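Local coordinates for arfgap-like finger domain containing protein (Cryptosporidium parvum Iowa II, PDB 2OWA), which probably acts, through its Cys4 zinc-finger ArfGAP domain, as a GTPase-activating protein for ADP-ribosylation factors, at residues V30-C42 with D93-K105. Residues are numbered along the deposited sequence; the frame is centred on the assembly and turned at random.
Sequences VRNRPENRTCFDC and DIGGNGRARNYFK. With ZN (zinc ion), chain C.
Arg-101 NH1 is gripped twice by Glu-35, donating to its backbone O at 2.9 Å and, in a salt bridge, to its carboxylate OE1 at 2.6 Å. The contact lies in an ArfGAP-type zinc-finger domain, where the segment entering the Cys4 site packs on helix 97-107. The Glu-35 carboxylate stands perpendicular to the guanidinium, and NH1 approaches OE1 from above the carboxylate plane, whereas the backbone O is met on a lone pair. NH2 bonds weakly to Thr-38 O, a water joins NE to Phe-40 O, and Asn-97 CB lies over one face, toward the rim. At the start of the helix, Asn-36 OD1 takes the Asn-97 N-H at 2.7 Å in a nearly straight bond (169°), and Asn-36 ND2 donates to Val-30 O; the amide's rotation is thus fixed from both ends. Asn-97 OD1 turns instead to Phe-57 N of strand 56-58. Phe-40, with CG anti to its backbone N (chi1 -170°), touches Ala-100 CB through CE1 and Phe-104 CD2 through CZ. Its neighbour Cys-39 binds zinc with Cys-42, Cys-59 and Cys-62. At the end of helix 86-94, Arg-33 NH1 and NH2 salt-bridge Asp-93 OD1, and NH1 also bonds in plane to Asp-93 O at 3.0 Å.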
loop_
_atom_site.group_PDB
_atom_site.type_symbol
_atom_site.label_atom_id
_atom_site.label_comp_id
_atom_site.label_asym_id
_atom_site.label_seq_id
_atom_site.Cartn_x
_atom_site.Cartn_y
_atom_site.Cartn_z
ATOM N N VAL A 30 10.908 4.237 3.586
ATOM C CA VAL A 30 10.001 4.093 2.455
ATOM C C VAL A 30 8.888 5.170 2.507
ATOM O O VAL A 30 8.500 5.684 1.495
ATOM C CB VAL A 30 9.506 2.645 2.319
ATOM C CG1 VAL A 30 8.409 2.549 1.289
ATOM C CG2 VAL A 30 10.700 1.741 1.933
ATOM N N ARG A 31 8.447 5.557 3.707
ATOM C CA ARG A 31 7.434 6.634 3.864
ATOM C C ARG A 31 7.962 8.001 3.479
ATOM O O ARG A 31 7.181 8.866 3.100
ATOM C CB ARG A 31 6.909 6.704 5.310
ATOM C CG ARG A 31 5.736 5.797 5.591
ATOM C CD ARG A 31 5.091 6.089 6.985
ATOM N NE ARG A 31 6.061 6.437 8.045
ATOM C CZ ARG A 31 6.452 5.641 9.049
ATOM N NH1 ARG A 31 6.004 4.386 9.175
ATOM N NH2 ARG A 31 7.323 6.099 9.940
ATOM N N ASN A 32 9.280 8.193 3.602
ATOM C CA ASN A 32 9.927 9.464 3.297
ATOM C C ASN A 32 10.128 9.658 1.791
ATOM O O ASN A 32 10.403 10.787 1.362
ATOM C CB ASN A 32 11.264 9.628 4.080
ATOM C CG ASN A 32 11.953 11.008 3.851
ATOM O OD1 ASN A 32 13.007 11.106 3.181
ATOM N ND2 ASN A 32 11.356 12.072 4.401
ATOM N N ARG A 33 10.009 8.587 0.992
ATOM C CA ARG A 33 9.989 8.721 -0.501
ATOM C C ARG A 33 8.897 9.712 -0.859
ATOM O O ARG A 33 7.782 9.595 -0.345
ATOM C CB ARG A 33 9.753 7.386 -1.205
ATOM C CG ARG A 33 10.886 6.438 -1.014
ATOM C CD ARG A 33 10.785 5.165 -1.819
ATOM N NE ARG A 33 11.851 4.227 -1.437
ATOM C CZ ARG A 33 11.887 2.919 -1.691
ATOM N NH1 ARG A 33 10.914 2.306 -2.356
ATOM N NH2 ARG A 33 12.935 2.206 -1.302
ATOM N N PRO A 34 9.227 10.734 -1.682
ATOM C CA PRO A 34 8.327 11.876 -1.943
ATOM C C PRO A 34 6.884 11.541 -2.354
ATOM O O PRO A 34 5.945 12.177 -1.853
ATOM C CB PRO A 34 9.040 12.667 -3.053
ATOM C CG PRO A 34 10.232 11.885 -3.433
ATOM C CD PRO A 34 10.535 10.908 -2.338
ATOM N N GLU A 35 6.697 10.586 -3.266
ATOM C CA GLU A 35 5.333 10.159 -3.613
ATOM C C GLU A 35 4.554 9.521 -2.452
ATOM O O GLU A 35 3.344 9.557 -2.466
ATOM C CB GLU A 35 5.318 9.224 -4.833
ATOM C CG GLU A 35 5.646 9.921 -6.164
ATOM C CD GLU A 35 4.620 10.976 -6.578
ATOM O OE1 GLU A 35 3.418 10.622 -6.713
ATOM O OE2 GLU A 35 5.036 12.156 -6.767
ATOM N N ASN A 36 5.247 8.964 -1.452
ATOM C CA ASN A 36 4.585 8.313 -0.304
ATOM C C ASN A 36 4.226 9.266 0.842
ATOM O O ASN A 36 3.762 8.823 1.897
ATOM C CB ASN A 36 5.422 7.162 0.238
ATOM C CG ASN A 36 5.516 5.975 -0.721
ATOM O OD1 ASN A 36 4.630 5.748 -1.557
ATOM N ND2 ASN A 36 6.571 5.184 -0.569
ATOM N N ARG A 37 4.422 10.562 0.620
ATOM C CA ARG A 37 4.249 11.582 1.676
ATOM C C ARG A 37 2.882 12.272 1.647
ATOM O O ARG A 37 2.565 13.145 2.445
ATOM C CB ARG A 37 5.405 12.577 1.620
ATOM C CG ARG A 37 6.740 11.900 1.915
ATOM C CD ARG A 37 7.780 12.897 2.265
ATOM N NE ARG A 37 7.712 13.334 3.668
ATOM C CZ ARG A 37 8.527 14.250 4.186
ATOM N NH1 ARG A 37 9.450 14.814 3.412
ATOM N NH2 ARG A 37 8.415 14.612 5.464
ATOM N N THR A 38 2.048 11.812 0.741
ATOM C CA THR A 38 0.676 12.233 0.694
ATOM C C THR A 38 -0.206 10.965 0.526
ATOM O O THR A 38 0.189 10.036 -0.147
ATOM C CB THR A 38 0.530 13.226 -0.454
ATOM O OG1 THR A 38 -0.831 13.625 -0.574
ATOM C CG2 THR A 38 0.972 12.619 -1.760
ATOM N N CYS A 39 -1.369 10.920 1.167
ATOM C CA CYS A 39 -2.242 9.724 1.098
ATOM C C CYS A 39 -2.627 9.427 -0.352
ATOM O O CYS A 39 -2.944 10.344 -1.111
ATOM C CB CYS A 39 -3.490 9.948 1.927
ATOM S SG CYS A 39 -4.850 8.823 1.673
ATOM N N PHE A 40 -2.619 8.154 -0.726
ATOM C CA PHE A 40 -2.958 7.761 -2.100
ATOM C C PHE A 40 -4.388 8.186 -2.491
ATOM O O PHE A 40 -4.640 8.509 -3.657
ATOM C CB PHE A 40 -2.788 6.237 -2.302
ATOM C CG PHE A 40 -2.899 5.803 -3.744
ATOM C CD1 PHE A 40 -1.857 6.051 -4.641
ATOM C CD2 PHE A 40 -4.025 5.138 -4.197
ATOM C CE1 PHE A 40 -1.951 5.663 -5.997
ATOM C CE2 PHE A 40 -4.118 4.734 -5.571
ATOM C CZ PHE A 40 -3.061 5.017 -6.445
ATOM N N ASP A 41 -5.318 8.160 -1.536
ATOM C CA ASP A 41 -6.726 8.485 -1.842
ATOM C C ASP A 41 -7.081 9.973 -1.743
ATOM O O ASP A 41 -7.792 10.499 -2.617
ATOM C CB ASP A 41 -7.681 7.707 -0.929
ATOM C CG ASP A 41 -7.627 6.207 -1.153
ATOM O OD1 ASP A 41 -6.740 5.748 -1.918
ATOM O OD2 ASP A 41 -8.480 5.501 -0.550
ATOM N N CYS A 42 -6.603 10.658 -0.697
ATOM C CA CYS A 42 -7.066 12.018 -0.445
ATOM C C CYS A 42 -5.980 13.082 -0.316
ATOM O O CYS A 42 -6.287 14.245 -0.056
ATOM C CB CYS A 42 -7.932 12.042 0.801
ATOM S SG CYS A 42 -6.985 12.097 2.319
ATOM N N ASP A 93 8.237 -1.995 -0.921
ATOM C CA ASP A 93 9.459 -1.413 -1.431
ATOM C C ASP A 93 9.377 -1.288 -2.953
ATOM O O ASP A 93 9.735 -0.233 -3.506
ATOM C CB ASP A 93 10.658 -2.281 -1.025
ATOM C CG ASP A 93 12.007 -1.562 -1.218
ATOM O OD1 ASP A 93 12.036 -0.405 -1.712
ATOM O OD2 ASP A 93 13.053 -2.184 -0.878
ATOM N N ILE A 94 8.876 -2.329 -3.625
ATOM C CA ILE A 94 8.753 -2.281 -5.112
ATOM C C ILE A 94 7.510 -1.540 -5.607
ATOM O O ILE A 94 7.427 -1.178 -6.799
ATOM C CB ILE A 94 8.846 -3.680 -5.775
ATOM C CG1 ILE A 94 7.710 -4.595 -5.303
ATOM C CG2 ILE A 94 10.200 -4.325 -5.520
ATOM C CD1 ILE A 94 6.628 -4.750 -6.282
ATOM N N GLY A 95 6.557 -1.321 -4.699
ATOM C CA GLY A 95 5.356 -0.564 -5.003
ATOM C C GLY A 95 5.513 0.915 -4.672
ATOM O O GLY A 95 6.425 1.593 -5.145
ATOM N N GLY A 96 4.623 1.428 -3.832
ATOM C CA GLY A 96 4.649 2.846 -3.481
ATOM C C GLY A 96 3.544 3.606 -4.179
ATOM O O GLY A 96 2.970 3.134 -5.178
ATOM N N ASN A 97 3.226 4.785 -3.649
ATOM C CA ASN A 97 2.232 5.680 -4.277
ATOM C C ASN A 97 2.548 6.140 -5.700
ATOM O O ASN A 97 1.649 6.191 -6.518
ATOM C CB ASN A 97 1.932 6.886 -3.385
ATOM C CG ASN A 97 1.187 6.505 -2.116
ATOM O OD1 ASN A 97 0.991 5.316 -1.820
ATOM N ND2 ASN A 97 0.779 7.527 -1.330
ATOM N N GLY A 98 3.817 6.460 -6.007
ATOM C CA GLY A 98 4.182 6.823 -7.374
ATOM C C GLY A 98 3.938 5.771 -8.465
ATOM O O GLY A 98 3.311 6.054 -9.500
ATOM N N ARG A 99 4.452 4.562 -8.274
ATOM C CA ARG A 99 4.163 3.481 -9.218
ATOM C C ARG A 99 2.644 3.220 -9.442
ATOM O O ARG A 99 2.210 3.006 -10.592
ATOM C CB ARG A 99 4.835 2.195 -8.740
ATOM C CG ARG A 99 4.790 1.095 -9.770
ATOM C CD ARG A 99 5.601 -0.072 -9.346
ATOM N NE ARG A 99 5.886 -0.953 -10.482
ATOM C CZ ARG A 99 6.632 -2.058 -10.400
ATOM N NH1 ARG A 99 7.197 -2.411 -9.247
ATOM N NH2 ARG A 99 6.828 -2.798 -11.488
ATOM N N ALA A 100 1.877 3.205 -8.344
ATOM C CA ALA A 100 0.418 3.011 -8.383
ATOM C C ALA A 100 -0.329 4.166 -9.103
ATOM O O ALA A 100 -1.149 3.907 -10.003
ATOM C CB ALA A 100 -0.160 2.771 -6.962
ATOM N N ARG A 101 -0.011 5.415 -8.739
ATOM C CA ARG A 101 -0.543 6.603 -9.420
ATOM C C ARG A 101 -0.221 6.492 -10.911
ATOM O O ARG A 101 -1.080 6.723 -11.737
ATOM C CB ARG A 101 0.071 7.912 -8.877
ATOM C CG ARG A 101 -0.716 8.549 -7.748
ATOM C CD ARG A 101 0.167 9.554 -6.979
ATOM N NE ARG A 101 -0.356 9.838 -5.654
ATOM C CZ ARG A 101 0.413 10.156 -4.618
ATOM N NH1 ARG A 101 1.730 10.237 -4.797
ATOM N NH2 ARG A 101 -0.128 10.395 -3.412
ATOM N N ASN A 102 0.994 6.076 -11.235
ATOM C CA ASN A 102 1.390 6.003 -12.627
ATOM C C ASN A 102 0.542 4.978 -13.362
ATOM O O ASN A 102 0.022 5.266 -14.431
ATOM C CB ASN A 102 2.902 5.701 -12.800
ATOM C CG ASN A 102 3.272 5.372 -14.268
ATOM O OD1 ASN A 102 2.990 6.146 -15.171
ATOM N ND2 ASN A 102 3.886 4.218 -14.493
ATOM N N TYR A 103 0.412 3.778 -12.781
ATOM C CA TYR A 103 -0.380 2.739 -13.387
ATOM C C TYR A 103 -1.856 3.157 -13.566
ATOM O O TYR A 103 -2.400 3.049 -14.673
ATOM C CB TYR A 103 -0.279 1.440 -12.588
ATOM C CG TYR A 103 -1.191 0.348 -13.106
ATOM C CD1 TYR A 103 -0.799 -0.460 -14.162
ATOM C CD2 TYR A 103 -2.470 0.152 -12.554
ATOM C CE1 TYR A 103 -1.617 -1.451 -14.637
ATOM C CE2 TYR A 103 -3.297 -0.846 -13.031
ATOM C CZ TYR A 103 -2.862 -1.630 -14.073
ATOM O OH TYR A 103 -3.658 -2.607 -14.556
ATOM N N PHE A 104 -2.468 3.616 -12.486
ATOM C CA PHE A 104 -3.899 3.998 -12.479
ATOM C C PHE A 104 -4.246 5.198 -13.372
ATOM O O PHE A 104 -5.240 5.139 -14.085
ATOM C CB PHE A 104 -4.477 4.121 -11.044
ATOM C CG PHE A 104 -4.658 2.782 -10.352
ATOM C CD1 PHE A 104 -5.505 1.813 -10.902
ATOM C CD2 PHE A 104 -3.973 2.489 -9.155
ATOM C CE1 PHE A 104 -5.661 0.550 -10.287
ATOM C CE2 PHE A 104 -4.118 1.263 -8.514
ATOM C CZ PHE A 104 -4.961 0.270 -9.091
ATOM N N LYS A 105 -3.423 6.249 -13.373
ATOM C CA LYS A 105 -3.662 7.368 -14.289
ATOM C C LYS A 105 -3.644 6.892 -15.750
ATOM O O LYS A 105 -4.351 7.458 -16.554
ATOM C CB LYS A 105 -2.652 8.516 -14.119
ATOM C CG LYS A 105 -2.667 9.253 -12.762
ATOM C CD LYS A 105 -1.602 10.375 -12.765
ATOM C CE LYS A 105 -1.625 11.237 -11.481
ATOM N NZ LYS A 105 -2.991 11.836 -11.099
HETATM ZN ZN ZN C . -6.698 9.795 2.883
HETATM O O HOH W 1 8.889 3.467 -4.147
HETATM O O HOH W 2 -3.239 10.100 -5.284
#